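Long-range contact in genome polyprotein (Rhinovirus C, PDB 6KU8), which probably cleaves the viral polyprotein as its chymotrypsin-like 3C cysteine protease, a target of the inhibitor rupintrivir: residues R98-M103 and T157-A162. Residues are numbered along the deposited sequence; the frame is centred on the assembly and turned at random.
Sequences REWSNM and TGNIVA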
loop_
_atom_site.group_PDB
_atom_site.type_symbol
_atom_site.label_atom_id
_atom_site.label_comp_id
_atom_site.label_asym_id
_atom_site.label_seq_id
_atom_site.Cartn_x
_atom_site.Cartn_y
_atom_site.Cartn_z
ATOM N N ARG A 98 -10.026 -12.071 1.637
ATOM C CA ARG A 98 -11.415 -12.280 1.251
ATOM C C ARG A 98 -11.665 -11.556 -0.070
ATOM O O ARG A 98 -10.904 -10.675 -0.471
ATOM C CB ARG A 98 -12.394 -11.805 2.355
ATOM C CG ARG A 98 -11.750 -11.198 3.629
ATOM C CD ARG A 98 -12.277 -11.756 5.014
ATOM N NE ARG A 98 -13.106 -10.795 5.774
ATOM C CZ ARG A 98 -12.826 -10.237 6.967
ATOM N NH1 ARG A 98 -11.711 -10.510 7.643
ATOM N NH2 ARG A 98 -13.701 -9.378 7.495
ATOM N N GLU A 99 -12.732 -11.950 -0.760
ATOM C CA GLU A 99 -13.183 -11.201 -1.930
ATOM C C GLU A 99 -13.957 -9.953 -1.502
ATOM O O GLU A 99 -14.737 -9.984 -0.548
ATOM C CB GLU A 99 -14.047 -12.097 -2.824
ATOM C CG GLU A 99 -14.770 -11.364 -3.950
ATOM C CD GLU A 99 -15.485 -12.312 -4.895
ATOM O OE1 GLU A 99 -15.060 -13.482 -4.987
ATOM O OE2 GLU A 99 -16.469 -11.886 -5.539
ATOM N N TRP A 100 -13.738 -8.845 -2.211
ATOM C CA TRP A 100 -14.391 -7.570 -1.919
ATOM C C TRP A 100 -15.014 -7.030 -3.191
ATOM O O TRP A 100 -14.417 -7.131 -4.268
ATOM C CB TRP A 100 -13.408 -6.523 -1.353
ATOM C CG TRP A 100 -12.777 -6.988 -0.096
ATOM C CD1 TRP A 100 -11.663 -7.753 0.019
ATOM C CD2 TRP A 100 -13.254 -6.759 1.239
ATOM N NE1 TRP A 100 -11.406 -8.026 1.349
ATOM C CE2 TRP A 100 -12.372 -7.424 2.116
ATOM C CE3 TRP A 100 -14.350 -6.069 1.774
ATOM C CZ2 TRP A 100 -12.539 -7.405 3.504
ATOM C CZ3 TRP A 100 -14.515 -6.047 3.152
ATOM C CH2 TRP A 100 -13.618 -6.719 4.000
ATOM N N SER A 101 -16.213 -6.464 -3.075
ATOM C CA SER A 101 -16.838 -5.821 -4.221
ATOM C C SER A 101 -16.718 -4.301 -4.112
ATOM O O SER A 101 -16.512 -3.737 -3.028
ATOM C CB SER A 101 -18.314 -6.244 -4.356
ATOM O OG SER A 101 -19.058 -5.896 -3.208
ATOM N N ASN A 102 -16.798 -3.647 -5.269
ATOM C CA ASN A 102 -16.889 -2.190 -5.354
ATOM C C ASN A 102 -15.730 -1.501 -4.630
ATOM O O ASN A 102 -15.908 -0.514 -3.907
ATOM C CB ASN A 102 -18.241 -1.709 -4.817
ATOM C CG ASN A 102 -19.414 -2.386 -5.507
ATOM O OD1 ASN A 102 -20.082 -3.240 -4.931
ATOM N ND2 ASN A 102 -19.664 -2.007 -6.748
ATOM N N MET A 103 -14.526 -2.019 -4.851
ATOM C CA MET A 103 -13.315 -1.420 -4.312
ATOM C C MET A 103 -12.820 -0.274 -5.189
ATOM O O MET A 103 -13.085 -0.210 -6.394
ATOM C CB MET A 103 -12.215 -2.473 -4.172
ATOM C CG MET A 103 -12.324 -3.289 -2.894
ATOM S SD MET A 103 -11.952 -2.222 -1.488
ATOM C CE MET A 103 -12.772 -3.110 -0.154
ATOM N N THR A 157 -15.607 2.281 1.769
ATOM C CA THR A 157 -16.025 2.722 3.104
ATOM C C THR A 157 -15.826 1.618 4.143
ATOM O O THR A 157 -16.404 0.529 4.034
ATOM C CB THR A 157 -17.486 3.181 3.077
ATOM O OG1 THR A 157 -17.617 4.259 2.144
ATOM C CG2 THR A 157 -17.932 3.678 4.460
ATOM N N GLY A 158 -14.960 1.889 5.123
ATOM C CA GLY A 158 -14.695 0.984 6.222
ATOM C C GLY A 158 -13.813 -0.214 5.930
ATOM O O GLY A 158 -13.589 -1.020 6.830
ATOM N N ASN A 159 -13.303 -0.383 4.711
ATOM C CA ASN A 159 -12.510 -1.572 4.396
ATOM C C ASN A 159 -11.219 -1.146 3.706
ATOM O O ASN A 159 -11.257 -0.631 2.583
ATOM C CB ASN A 159 -13.298 -2.532 3.506
ATOM C CG ASN A 159 -14.634 -2.933 4.101
ATOM O OD1 ASN A 159 -14.689 -3.435 5.207
ATOM N ND2 ASN A 159 -15.712 -2.746 3.342
ATOM N N ILE A 160 -10.084 -1.352 4.359
ATOM C CA ILE A 160 -8.783 -0.943 3.819
ATOM C C ILE A 160 -7.994 -2.226 3.587
ATOM O O ILE A 160 -7.507 -2.848 4.538
ATOM C CB ILE A 160 -8.038 0.028 4.750
ATOM C CG1 ILE A 160 -8.908 1.257 5.071
ATOM C CG2 ILE A 160 -6.705 0.466 4.102
ATOM C CD1 ILE A 160 -8.347 2.123 6.185
ATOM N N VAL A 161 -7.865 -2.618 2.327
ATOM C CA VAL A 161 -7.730 -4.022 1.993
ATOM C C VAL A 161 -6.410 -4.366 1.312
ATOM O O VAL A 161 -5.974 -5.529 1.395
ATOM C CB VAL A 161 -8.947 -4.424 1.132
ATOM C CG1 VAL A 161 -8.589 -4.926 -0.250
ATOM C CG2 VAL A 161 -9.907 -5.317 1.911
ATOM N N ALA A 162 -5.724 -3.411 0.688
ATOM C CA ALA A 162 -4.448 -3.703 0.037
ATOM C C ALA A 162 -3.761 -2.392 -0.318
ATOM O O ALA A 162 -4.376 -1.327 -0.284
ATOM C CB ALA A 162 -4.631 -4.560 -1.228
#
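In the C-terminal beta-barrel of this chymotrypsin-like protease, the side chains of Trp100 and Met103, which flank the corner at Ser101 and Asn102 in strand 100-107, pack against Asn159 and Val161 of strand 159-167. The strands are not direct neighbours: each pairs antiparallel with strand 153-156, and the CA atoms of Trp100 and Val161 lie 8.5 Å apart. The contact is made mainly by side chains, with 232 Å² buried in total. Val161 sets its CG2 methyl over one face of the indole, 3.3 Å from the centroid of the five-membered ring of Trp100 and 20° off the ring normal, a CH-pi arrangement. Trp100 NE1 to Val161 CG2, at 3.1 Å, is shorter than normal packing allows, and Val161 chi1 (120°) is nearly eclipsed; the exact place of this methyl, and with it the CH-pi distance, is doubtful. At the benzo end of the indole, the amide of Asn159 approaches obliquely, its plane turned 44° from the ring; Trp100 CZ3 lies 3.3 Å from Asn159 CG. The amide is tied down by a hydrogen bond from Asn159 ND2 to Asn156 OD1, while Asn156 ND2 also bonds the backbone oxygen of Asn102, so one asparagine links both sides of the contact. Met103 bends at chi2, bringing its terminal methyl back toward strand 159-167: Met103 CE lies 3.7 Å from Asn159 CB and 4.2 Å from Val161 CG2. Such packing between two strands that share strand 153-156 as neighbour is consistent with the curled antiparallel barrel of chymotrypsin-like (clan PA) proteases.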